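Local coordinates for folylpolyglutamate synthase protein FOLC (Mycobacterium tuberculosis, PDB 2VOS) that probably catalyses the ATP-dependent addition of glutamate to dihydropteroate and, successively, to tetrahydrofolate, giving dihydrofolate and folylpolyglutamates, at residues L419-R424 and D428-A433; S400-H405 and T444-D449; A189-I194 and V309-G314; A84-T87 and R92-R95; H32-R37 and E153-M158. All blocks are in the same frame, centred on the assembly; numbering follows the deposited sequence.

Contact 1 (L419-R424 and D428-A433)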
# COMPACT_ATOMS: atom_id res chain seq x y z
N LEU A 419 -0.00 -11.89 25.01
CA LEU A 419 -1.15 -12.73 25.36
C LEU A 419 -1.91 -13.20 24.10
O LEU A 419 -2.18 -14.38 23.95
CB LEU A 419 -2.05 -11.94 26.29
CG LEU A 419 -3.36 -12.44 26.86
CD1 LEU A 419 -3.15 -13.71 27.73
CD2 LEU A 419 -3.90 -11.28 27.71
N ALA A 420 -2.25 -12.26 23.19
CA ALA A 420 -2.88 -12.60 21.91
C ALA A 420 -2.08 -13.71 21.20
O ALA A 420 -2.63 -14.75 20.85
CB ALA A 420 -3.04 -11.36 21.01
N ALA A 421 -0.77 -13.49 21.02
CA ALA A 421 0.14 -14.47 20.45
C ALA A 421 0.09 -15.81 21.18
O ALA A 421 0.02 -16.86 20.54
CB ALA A 421 1.61 -13.93 20.44
N GLY A 422 0.15 -15.74 22.51
CA GLY A 422 0.09 -16.93 23.36
C GLY A 422 -1.14 -17.79 23.10
O GLY A 422 -1.05 -19.03 23.14
N GLU A 423 -2.28 -17.15 22.81
CA GLU A 423 -3.53 -17.87 22.55
C GLU A 423 -3.49 -18.68 21.26
O GLU A 423 -4.16 -19.69 21.16
CB GLU A 423 -4.76 -16.92 22.51
CG GLU A 423 -5.17 -16.23 23.85
CD GLU A 423 -6.00 -17.12 24.80
OE1 GLU A 423 -6.35 -18.27 24.38
OE2 GLU A 423 -6.32 -16.68 25.95
N ARG A 424 -2.70 -18.22 20.27
CA ARG A 424 -2.51 -18.96 19.02
C ARG A 424 -1.23 -19.82 18.95
O ARG A 424 -1.26 -20.90 18.40
CB ARG A 424 -2.52 -17.99 17.83
CG ARG A 424 -3.85 -17.32 17.67
CD ARG A 424 -4.72 -18.21 16.82
NE ARG A 424 -6.06 -17.67 16.72
CZ ARG A 424 -7.08 -18.33 16.17
NH1 ARG A 424 -6.86 -19.54 15.66
NH2 ARG A 424 -8.28 -17.78 16.14
N ASP A 428 5.07 -21.24 24.95
CA ASP A 428 6.43 -21.70 24.61
C ASP A 428 7.02 -21.16 23.30
O ASP A 428 8.22 -21.17 23.13
CB ASP A 428 6.51 -23.22 24.61
CG ASP A 428 6.26 -23.80 26.00
OD1 ASP A 428 7.22 -24.23 26.69
OD2 ASP A 428 5.08 -23.81 26.43
N ARG A 429 6.19 -20.68 22.39
CA ARG A 429 6.67 -20.16 21.11
C ARG A 429 6.63 -18.62 21.04
O ARG A 429 6.71 -18.00 19.94
CB ARG A 429 5.85 -20.78 19.97
CG ARG A 429 6.01 -22.29 19.89
CD ARG A 429 4.92 -22.87 19.00
NE ARG A 429 4.99 -22.36 17.63
CZ ARG A 429 3.99 -22.50 16.76
NH1 ARG A 429 2.87 -23.14 17.14
NH2 ARG A 429 4.08 -22.03 15.51
N VAL A 430 6.51 -18.00 22.20
CA VAL A 430 6.36 -16.56 22.25
C VAL A 430 7.44 -15.91 23.10
O VAL A 430 7.72 -16.36 24.21
CB VAL A 430 4.97 -16.11 22.79
CG1 VAL A 430 4.85 -14.55 22.75
CG2 VAL A 430 3.82 -16.82 22.02
N ARG A 431 8.06 -14.86 22.60
CA ARG A 431 8.98 -14.08 23.42
C ARG A 431 8.62 -12.62 23.29
O ARG A 431 7.90 -12.23 22.35
CB ARG A 431 10.42 -14.39 23.02
CG ARG A 431 10.80 -15.78 23.56
CD ARG A 431 12.26 -16.14 23.24
NE ARG A 431 12.71 -17.45 23.76
CZ ARG A 431 12.18 -18.63 23.43
NH1 ARG A 431 11.12 -18.71 22.59
NH2 ARG A 431 12.69 -19.74 23.93
N THR A 432 9.13 -11.79 24.20
CA THR A 432 8.82 -10.36 24.16
C THR A 432 10.10 -9.54 24.15
O THR A 432 11.15 -10.00 24.60
CB THR A 432 7.99 -9.92 25.42
OG1 THR A 432 8.79 -10.10 26.57
CG2 THR A 432 6.66 -10.66 25.56
N ALA A 433 10.03 -8.33 23.64
CA ALA A 433 11.19 -7.43 23.70
C ALA A 433 10.62 -6.01 23.74
O ALA A 433 9.61 -5.73 23.09
CB ALA A 433 12.12 -7.62 22.47
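G422 and V430 bring helix 414-425 and strand 430-432 together with their CA atoms 6.4 Å apart. The two elements are the last steps of a beta-alpha-beta unit, strand 400-403, helix 414-425, strand 430-432, in the glutamate ligase domain of this Mur-ligase relative. V430 carries the strand side. Its CB points at the helix and both methyls are used: CG1 lies 4.0 Å from A421 CB, and CG2 sits at the same distance from that CB while also resting on the helix backbone. The torsion explains the division of labour, since CG1 stands anti to the backbone N (chi1 -177°) and CG2 is thereby turned beside it, over the peptide joining A421 to G422. There the methyl rests against main-chain atoms, A421 C and G422 N. A421 also touches V403 of the neighbouring strand, and V430 reaches V401 and F425, which extends the apolar layer beyond the pair. R429, just ahead of the strand, forms a salt bridge with E395. No hydrogen bond crosses between the segments; the nearest approach is V430 CG2 to G422 N, 3.9 Å.

Contact 2 (S400-H405 and T444-D449)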
# COMPACT_ATOMS: atom_id res chain seq x y z
N SER A 400 8.53 -19.59 15.96
CA SER A 400 8.18 -18.79 17.12
C SER A 400 8.04 -17.35 16.75
O SER A 400 8.38 -16.94 15.63
CB SER A 400 9.15 -18.99 18.31
OG SER A 400 10.40 -18.44 18.03
N VAL A 401 7.59 -16.54 17.70
CA VAL A 401 7.41 -15.14 17.44
C VAL A 401 7.97 -14.31 18.60
O VAL A 401 7.91 -14.74 19.77
CB VAL A 401 5.92 -14.89 17.13
CG1 VAL A 401 5.02 -15.27 18.38
CG2 VAL A 401 5.69 -13.49 16.63
N VAL A 402 8.59 -13.17 18.27
CA VAL A 402 9.00 -12.18 19.28
C VAL A 402 8.06 -11.01 19.10
O VAL A 402 8.05 -10.40 18.03
CB VAL A 402 10.45 -11.68 19.00
CG1 VAL A 402 10.93 -10.77 20.16
CG2 VAL A 402 11.39 -12.89 18.81
N VAL A 403 7.27 -10.69 20.12
CA VAL A 403 6.33 -9.58 20.04
C VAL A 403 6.93 -8.36 20.69
O VAL A 403 7.67 -8.46 21.68
CB VAL A 403 4.97 -9.92 20.71
CG1 VAL A 403 4.30 -11.09 20.00
CG2 VAL A 403 5.17 -10.28 22.13
N THR A 404 6.67 -7.19 20.11
CA THR A 404 7.27 -5.97 20.57
C THR A 404 6.35 -4.80 20.25
O THR A 404 5.15 -4.98 20.02
CB THR A 404 8.74 -5.82 19.99
OG1 THR A 404 9.38 -4.69 20.59
CG2 THR A 404 8.74 -5.64 18.49
N HIS A 405 6.89 -3.59 20.29
CA HIS A 405 6.14 -2.33 20.12
C HIS A 405 6.94 -1.56 19.08
O HIS A 405 8.13 -1.35 19.28
CB HIS A 405 6.15 -1.55 21.44
CG HIS A 405 5.27 -0.34 21.45
ND1 HIS A 405 5.52 0.77 20.66
CD2 HIS A 405 4.15 -0.06 22.16
CE1 HIS A 405 4.58 1.68 20.88
NE2 HIS A 405 3.74 1.21 21.79
N THR A 444 17.45 -13.06 16.42
CA THR A 444 18.70 -13.48 15.86
C THR A 444 19.29 -14.60 16.70
O THR A 444 19.83 -15.55 16.16
CB THR A 444 19.72 -12.31 15.77
OG1 THR A 444 19.18 -11.30 14.90
CG2 THR A 444 21.13 -12.82 15.26
N SER A 445 19.19 -14.49 18.01
CA SER A 445 19.75 -15.54 18.82
C SER A 445 18.90 -16.83 18.65
O SER A 445 19.44 -17.92 18.68
CB SER A 445 19.95 -15.10 20.28
OG SER A 445 18.71 -14.93 20.93
N LEU A 446 17.61 -16.71 18.41
CA LEU A 446 16.80 -17.90 18.18
C LEU A 446 17.22 -18.60 16.88
O LEU A 446 17.35 -19.81 16.78
CB LEU A 446 15.31 -17.55 18.16
CG LEU A 446 14.66 -17.03 19.45
CD1 LEU A 446 13.18 -16.65 19.20
CD2 LEU A 446 14.77 -18.05 20.58
N VAL A 447 17.49 -17.81 15.86
CA VAL A 447 17.86 -18.35 14.57
C VAL A 447 19.30 -18.96 14.64
O VAL A 447 19.57 -19.94 13.97
CB VAL A 447 17.74 -17.20 13.55
CG1 VAL A 447 18.83 -17.30 12.54
CG2 VAL A 447 16.36 -17.17 12.92
N ASP A 448 20.22 -18.36 15.42
CA ASP A 448 21.56 -18.92 15.73
C ASP A 448 21.43 -20.25 16.49
O ASP A 448 22.11 -21.21 16.19
CB ASP A 448 22.38 -17.98 16.60
CG ASP A 448 22.83 -16.71 15.86
OD1 ASP A 448 22.63 -16.60 14.62
OD2 ASP A 448 23.39 -15.81 16.52
N ASP A 449 20.56 -20.31 17.48
CA ASP A 449 20.35 -21.55 18.14
C ASP A 449 19.80 -22.61 17.15
O ASP A 449 20.25 -23.74 17.17
CB ASP A 449 19.41 -21.41 19.35
CG ASP A 449 19.97 -20.52 20.46
OD1 ASP A 449 21.20 -20.22 20.51
OD2 ASP A 449 19.14 -20.11 21.30
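L446 of helix 436-451 leans its CD1 methyl on two side chains of strand 400-403, S400 and V402, which both point toward the helix from alternate positions of the strand. The tight part is at S400, where OG comes to 3.5 Å from L446 CD1. That hydroxyl stands between its own backbone N and carbonyl carbon (chi1 70°), and the contact it makes is van der Waals, oxygen against methyl. One step along the same strand face the fit is looser: V402 CG2 lies 4.2 Å from L446 CD1, the two side chains meeting at a slant. The leucine reaches the strand with CG anti to its carbonyl carbon and the chain then extended (chi2 177°), a long arm across backbones that stay far apart, 8.7 Å between the CA atoms of S400 and L446. Solvent lies to the helix side, where S445, D448 and D449 are exposed, whereas S400 and V402 are buried. In this alpha/beta domain the helix covers one face of the mixed sheet: V402 also packs on A439 and V442, and L446 on V376 of strand 374-379, while V403, facing the other way, meets L417, A418 and A421 of helix 414-425.

Contact 3 (A189-I194 and V309-G314)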
# COMPACT_ATOMS: atom_id res chain seq x y z
N ALA A 189 -11.48 10.51 -11.64
CA ALA A 189 -10.49 9.81 -12.43
C ALA A 189 -11.11 9.05 -13.61
O ALA A 189 -12.15 8.38 -13.45
CB ALA A 189 -9.71 8.88 -11.55
N PRO A 190 -10.44 9.11 -14.78
CA PRO A 190 -10.98 8.33 -15.93
C PRO A 190 -10.77 6.79 -15.75
O PRO A 190 -11.40 5.98 -16.45
CB PRO A 190 -10.17 8.85 -17.12
CG PRO A 190 -8.88 9.46 -16.50
CD PRO A 190 -9.28 9.96 -15.14
N VAL A 191 -9.88 6.41 -14.84
CA VAL A 191 -9.69 4.98 -14.55
C VAL A 191 -9.70 4.84 -13.02
O VAL A 191 -8.93 5.51 -12.31
CB VAL A 191 -8.35 4.42 -15.05
CG1 VAL A 191 -8.23 2.99 -14.62
CG2 VAL A 191 -8.28 4.50 -16.60
N ALA A 192 -10.60 4.01 -12.52
CA ALA A 192 -10.72 3.72 -11.08
C ALA A 192 -10.41 2.24 -10.87
O ALA A 192 -10.96 1.37 -11.54
CB ALA A 192 -12.15 4.04 -10.60
N VAL A 193 -9.54 1.94 -9.94
CA VAL A 193 -9.08 0.61 -9.80
C VAL A 193 -9.50 0.15 -8.44
O VAL A 193 -9.29 0.90 -7.44
CB VAL A 193 -7.55 0.61 -9.86
CG1 VAL A 193 -6.96 -0.80 -9.69
CG2 VAL A 193 -7.07 1.27 -11.19
N ILE A 194 -10.07 -1.05 -8.36
CA ILE A 194 -10.48 -1.60 -7.04
C ILE A 194 -9.75 -2.92 -6.79
O ILE A 194 -10.07 -3.93 -7.39
CB ILE A 194 -12.02 -1.87 -6.95
CG1 ILE A 194 -12.83 -0.69 -7.51
CG2 ILE A 194 -12.43 -2.20 -5.42
CD1 ILE A 194 -12.74 0.63 -6.70
N VAL A 309 -3.54 0.24 -16.83
CA VAL A 309 -2.71 1.07 -17.72
C VAL A 309 -3.23 0.92 -19.17
O VAL A 309 -3.29 1.91 -19.93
CB VAL A 309 -1.24 0.73 -17.60
CG1 VAL A 309 -0.47 1.41 -18.73
CG2 VAL A 309 -0.74 1.24 -16.23
N GLU A 310 -3.66 -0.30 -19.52
CA GLU A 310 -4.27 -0.57 -20.83
C GLU A 310 -5.51 0.28 -20.97
O GLU A 310 -5.71 0.94 -22.02
CB GLU A 310 -4.64 -2.04 -20.96
CG GLU A 310 -3.43 -2.92 -21.24
CD GLU A 310 -3.86 -4.35 -21.40
OE1 GLU A 310 -4.48 -4.88 -20.46
OE2 GLU A 310 -3.69 -4.91 -22.52
N ALA A 311 -6.35 0.27 -19.94
CA ALA A 311 -7.62 1.03 -19.96
C ALA A 311 -7.33 2.52 -20.13
O ALA A 311 -7.94 3.18 -20.97
CB ALA A 311 -8.39 0.84 -18.67
N PHE A 312 -6.37 3.03 -19.35
CA PHE A 312 -5.97 4.43 -19.42
C PHE A 312 -5.58 4.85 -20.84
O PHE A 312 -5.96 5.92 -21.29
CB PHE A 312 -4.81 4.71 -18.47
CG PHE A 312 -4.39 6.13 -18.48
CD1 PHE A 312 -5.10 7.09 -17.76
CD2 PHE A 312 -3.33 6.53 -19.25
CE1 PHE A 312 -4.71 8.44 -17.81
CE2 PHE A 312 -2.92 7.87 -19.29
CZ PHE A 312 -3.62 8.82 -18.58
N PHE A 313 -4.80 4.01 -21.53
CA PHE A 313 -4.37 4.34 -22.88
C PHE A 313 -5.29 3.80 -23.96
O PHE A 313 -4.96 3.89 -25.11
CB PHE A 313 -2.96 3.84 -23.15
CG PHE A 313 -1.91 4.63 -22.44
CD1 PHE A 313 -1.20 4.06 -21.40
CD2 PHE A 313 -1.66 5.96 -22.77
CE1 PHE A 313 -0.21 4.79 -20.72
CE2 PHE A 313 -0.67 6.69 -22.08
CZ PHE A 313 0.03 6.10 -21.06
N GLY A 314 -6.41 3.19 -23.60
CA GLY A 314 -7.31 2.63 -24.61
C GLY A 314 -6.84 1.39 -25.35
O GLY A 314 -7.28 1.17 -26.49
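V191 points its CG2 methyl into the last turn of helix 296-312, where it nests against the main chain and CB of F312. CG2 is 3.6 Å from F312 CA and 3.9 Å from F312 CB, and relative to the phenyl ring it lies at the edge, near the ring plane. With CG1 anti to the backbone N (chi1 177°), CG2 falls beside that N and faces the helix. The same methyl touches A311, 4.2 Å from its CB, so one branch of the valine spans two successive helix residues. The F312 ring swings out beside the strand, CG anti to its own N (chi1 -179°), and its CE1 approaches P190 CG obliquely at 4.5 Å, the loosest point. Strand 191-194 belongs to the central, largely parallel sheet of the P-loop-type middle domain, and the helix end packs over it; F312 also meets I67 of the neighbouring strand 66-70, and P65. F313 turns away from the strand and presents one ring face to F312, whose CD2 stands 3.6 Å above the plane over the ring centre. There the helix finishes in a Schellman motif: G314, at positive phi, donates its N to A311 O at 3.0 Å.

Contact 4 (A84-T87 and R92-R95); sequences ALVT and RTGR
The helix that follows the nucleotide-binding loop, 75-88, packs on strand 93-96 of the central sheet in the P-loop-type core, and the two are joined by only a short connection. N73 and G74 of the loop and K75, T76 and S77 at the start of the helix bind ADP; the present contact lies toward the other end of the helix, away from that site. V86 and T93 make the apolar part. V86 CG1 is 3.4 Å from T93 CG2, tighter than usual for two methyls, and V86 CB is 3.7 Å from the same T93 CG2, the side chains meeting obliquely. The valine branch that touches is the one anti to its backbone N (chi1 169°). The threonine's OG1 takes the position between N and carbonyl carbon (chi1 52°), turned to the polar side of the contact. T87 crosses T93 there at about a right angle. Both hydroxyls have partners on D83, one turn earlier in the helix: T93 OG1 hydrogen-bonds to the carboxylate OD1, and T87 OG1 to the main-chain O. D83 also forms a salt bridge with R95 through its other carboxylate oxygen, OD2, and thus ties the helix to two residues of the strand. A water also joins the two segments, accepting from T93 N at 3.0 Å and donating to T87 OG1 at 2.7 Å.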
# COMPACT_ATOMS: atom_id res chain seq x y z
N ALA A 84 5.33 2.33 -12.70
CA ALA A 84 6.39 1.70 -13.49
C ALA A 84 5.99 1.50 -14.97
O ALA A 84 6.80 1.76 -15.88
CB ALA A 84 6.78 0.33 -12.86
N LEU A 85 4.78 0.96 -15.21
CA LEU A 85 4.30 0.72 -16.58
C LEU A 85 4.14 2.05 -17.36
O LEU A 85 4.59 2.17 -18.51
CB LEU A 85 2.95 -0.01 -16.54
CG LEU A 85 2.99 -1.48 -16.06
CD1 LEU A 85 1.54 -1.94 -15.80
CD2 LEU A 85 3.62 -2.42 -17.14
N VAL A 86 3.54 3.08 -16.76
CA VAL A 86 3.35 4.34 -17.46
C VAL A 86 4.72 5.00 -17.76
O VAL A 86 4.96 5.61 -18.87
CB VAL A 86 2.43 5.28 -16.64
CG1 VAL A 86 2.44 6.72 -17.23
CG2 VAL A 86 1.04 4.67 -16.53
N THR A 87 5.64 4.85 -16.83
CA THR A 87 7.00 5.38 -17.01
C THR A 87 7.76 4.63 -18.15
O THR A 87 8.52 5.24 -18.92
CB THR A 87 7.80 5.26 -15.65
OG1 THR A 87 7.17 6.13 -14.66
CG2 THR A 87 9.26 5.67 -15.85
N ARG A 92 5.41 11.06 -18.08
CA ARG A 92 5.96 11.51 -16.85
C ARG A 92 4.89 11.31 -15.82
O ARG A 92 3.73 11.75 -16.03
CB ARG A 92 6.32 12.98 -16.99
CG ARG A 92 7.03 13.46 -15.81
CD ARG A 92 7.64 14.85 -16.03
NE ARG A 92 8.62 14.93 -15.00
CZ ARG A 92 8.98 16.05 -14.43
NH1 ARG A 92 9.90 16.02 -13.51
NH2 ARG A 92 8.44 17.19 -14.86
N THR A 93 5.23 10.61 -14.73
CA THR A 93 4.17 10.32 -13.74
C THR A 93 4.31 11.15 -12.44
O THR A 93 5.40 11.61 -12.06
CB THR A 93 4.23 8.85 -13.25
OG1 THR A 93 5.57 8.58 -12.82
CG2 THR A 93 3.81 7.89 -14.39
N GLY A 94 3.20 11.31 -11.76
CA GLY A 94 3.25 11.68 -10.33
C GLY A 94 2.50 10.57 -9.63
O GLY A 94 1.54 10.02 -10.18
N ARG A 95 2.92 10.22 -8.42
CA ARG A 95 2.27 9.16 -7.72
C ARG A 95 2.15 9.54 -6.22
O ARG A 95 3.12 10.02 -5.59
CB ARG A 95 3.07 7.83 -7.84
CG ARG A 95 2.54 6.79 -6.85
CD ARG A 95 3.15 5.39 -7.09
NE ARG A 95 4.60 5.39 -7.46
CZ ARG A 95 5.60 5.47 -6.58
NH1 ARG A 95 5.36 5.64 -5.25
NH2 ARG A 95 6.85 5.37 -7.01
O HOH W 1 7.50 8.69 -15.37

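Contact 5 (H32-R37 and E153-M158); sequences HLLDQR and EVLTAM
L34 and V154 face each other between the end of helix 23-34 and helix 151-165, with L34 CD2 3.8 Å from V154 CG1. The leucine uses both methyls: CD1 reaches the tip of L155, 4.2 Å from its CD2, so it bridges two consecutive residues of the partner helix, slanting across each. L34 gets there with CG anti to its carbonyl carbon and an extended second torsion (chi2 179°). The other branch of V154 meets R37. Its CG2 lies over one face of the guanidinium, 4.0 Å from R37 NE and shifted toward the rim of the group; the arginine chain, extended from CG to NE, runs at about a right angle to the valine. Beyond this first shell, R37 NH2 forms a salt bridge with D135 of helix 117-140, and NH1 a hydrogen bond with M149 O. L155 packs on Y120 and R107. D35, in the turn that follows L34, forms a salt bridge with K151 at the start of helix 151-165. On the far side of the turn, Q36 NE2 donates to H32 O at 3.1 Å, from above the carbonyl plane, and lies over one face of the H32 ring. Between L34, R37, V154 and L155 themselves there is packing without a hydrogen bond; the bonds of NH1 and NH2 satisfy the arginine's polar edge and probably hold the guanidinium in place, its face against V154 CG2.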
# COMPACT_ATOMS: atom_id res chain seq x y z
N HIS A 32 6.32 18.15 12.26
CA HIS A 32 5.94 18.55 13.63
C HIS A 32 4.64 19.38 13.60
O HIS A 32 3.74 19.15 14.40
CB HIS A 32 7.07 19.34 14.32
CG HIS A 32 6.81 19.62 15.78
ND1 HIS A 32 6.57 18.63 16.70
CD2 HIS A 32 6.76 20.79 16.46
CE1 HIS A 32 6.38 19.16 17.89
NE2 HIS A 32 6.49 20.48 17.78
N LEU A 33 4.52 20.33 12.66
CA LEU A 33 3.29 21.09 12.52
C LEU A 33 2.14 20.21 12.08
O LEU A 33 1.05 20.30 12.65
CB LEU A 33 3.39 22.21 11.47
CG LEU A 33 4.31 23.38 11.80
CD1 LEU A 33 4.25 24.35 10.61
CD2 LEU A 33 3.89 24.03 13.11
N LEU A 34 2.35 19.42 11.02
CA LEU A 34 1.28 18.62 10.45
C LEU A 34 0.79 17.65 11.53
O LEU A 34 -0.40 17.37 11.58
CB LEU A 34 1.74 17.84 9.18
CG LEU A 34 2.04 18.70 7.94
CD1 LEU A 34 2.50 17.82 6.81
CD2 LEU A 34 0.74 19.34 7.55
N ASP A 35 1.69 17.15 12.38
CA ASP A 35 1.29 16.18 13.39
C ASP A 35 0.43 16.79 14.46
O ASP A 35 -0.17 16.05 15.27
CB ASP A 35 2.49 15.44 13.99
CG ASP A 35 3.14 14.47 12.99
OD1 ASP A 35 2.59 14.26 11.91
OD2 ASP A 35 4.19 13.91 13.27
N GLN A 36 0.36 18.13 14.50
CA GLN A 36 -0.45 18.79 15.53
C GLN A 36 -1.88 18.90 15.08
O GLN A 36 -2.73 19.33 15.84
CB GLN A 36 0.10 20.15 15.90
CG GLN A 36 1.35 20.02 16.74
CD GLN A 36 2.06 21.34 16.92
OE1 GLN A 36 1.59 22.21 17.66
NE2 GLN A 36 3.21 21.51 16.27
N ARG A 37 -2.14 18.52 13.83
CA ARG A 37 -3.47 18.65 13.27
C ARG A 37 -4.37 17.53 13.80
O ARG A 37 -5.50 17.76 14.20
CB ARG A 37 -3.41 18.59 11.75
CG ARG A 37 -2.90 19.89 11.16
CD ARG A 37 -2.88 19.97 9.64
NE ARG A 37 -2.42 21.32 9.27
CZ ARG A 37 -3.23 22.37 9.10
NH1 ARG A 37 -4.55 22.21 9.17
NH2 ARG A 37 -2.74 23.56 8.82
N GLU A 153 -5.54 15.56 4.50
CA GLU A 153 -6.03 16.55 3.54
C GLU A 153 -4.88 17.44 3.01
O GLU A 153 -4.76 17.66 1.81
CB GLU A 153 -7.12 17.40 4.18
CG GLU A 153 -8.43 16.65 4.22
CD GLU A 153 -9.50 17.36 5.08
OE1 GLU A 153 -9.20 18.39 5.71
OE2 GLU A 153 -10.64 16.89 5.12
N VAL A 154 -4.04 17.92 3.90
CA VAL A 154 -2.91 18.73 3.50
C VAL A 154 -1.90 17.94 2.64
O VAL A 154 -1.44 18.47 1.61
CB VAL A 154 -2.23 19.38 4.73
CG1 VAL A 154 -1.03 20.19 4.26
CG2 VAL A 154 -3.25 20.29 5.46
N LEU A 155 -1.55 16.71 3.04
CA LEU A 155 -0.66 15.90 2.22
C LEU A 155 -1.23 15.70 0.83
O LEU A 155 -0.52 15.74 -0.17
CB LEU A 155 -0.42 14.54 2.86
CG LEU A 155 0.40 14.53 4.13
CD1 LEU A 155 0.29 13.12 4.86
CD2 LEU A 155 1.85 14.94 3.83
N THR A 156 -2.54 15.51 0.76
CA THR A 156 -3.16 15.20 -0.52
C THR A 156 -3.11 16.46 -1.37
O THR A 156 -2.80 16.39 -2.55
CB THR A 156 -4.59 14.73 -0.30
OG1 THR A 156 -4.53 13.44 0.33
CG2 THR A 156 -5.37 14.62 -1.67
N ALA A 157 -3.35 17.62 -0.77
CA ALA A 157 -3.27 18.85 -1.51
C ALA A 157 -1.84 19.11 -1.98
O ALA A 157 -1.60 19.55 -3.11
CB ALA A 157 -3.77 20.04 -0.66
N MSE A 158 -0.88 18.84 -1.11
CA MSE A 158 0.51 18.92 -1.52
C MSE A 158 0.83 18.05 -2.73
O MSE A 158 1.52 18.50 -3.66
CB MSE A 158 1.44 18.55 -0.34
CG MSE A 158 1.47 19.61 0.76
SE MSE A 158 2.40 18.85 2.33
CE MSE A 158 4.13 18.45 1.57

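In the fold
From the N terminus, contact 5 closes a long loop by bringing helix 23-34 onto helix 151-165, and contact 4, a short helix-to-strand return, lies wholly within that loop. Contact 3 follows in series, its loop running from strand 191-194 to the end of helix 296-312. Contacts 3 and 4 serve the same central sheet and touch through V309 against V86 and L85. In the glutamate ligase domain contact 2 spans strand 400-403 to helix 436-451 and encloses contact 1; their neighbouring strands are hydrogen-bonded, as in R431 O with V403 N. This pair's centres lie about 39 to 45 Å from those of contacts 3 and 4.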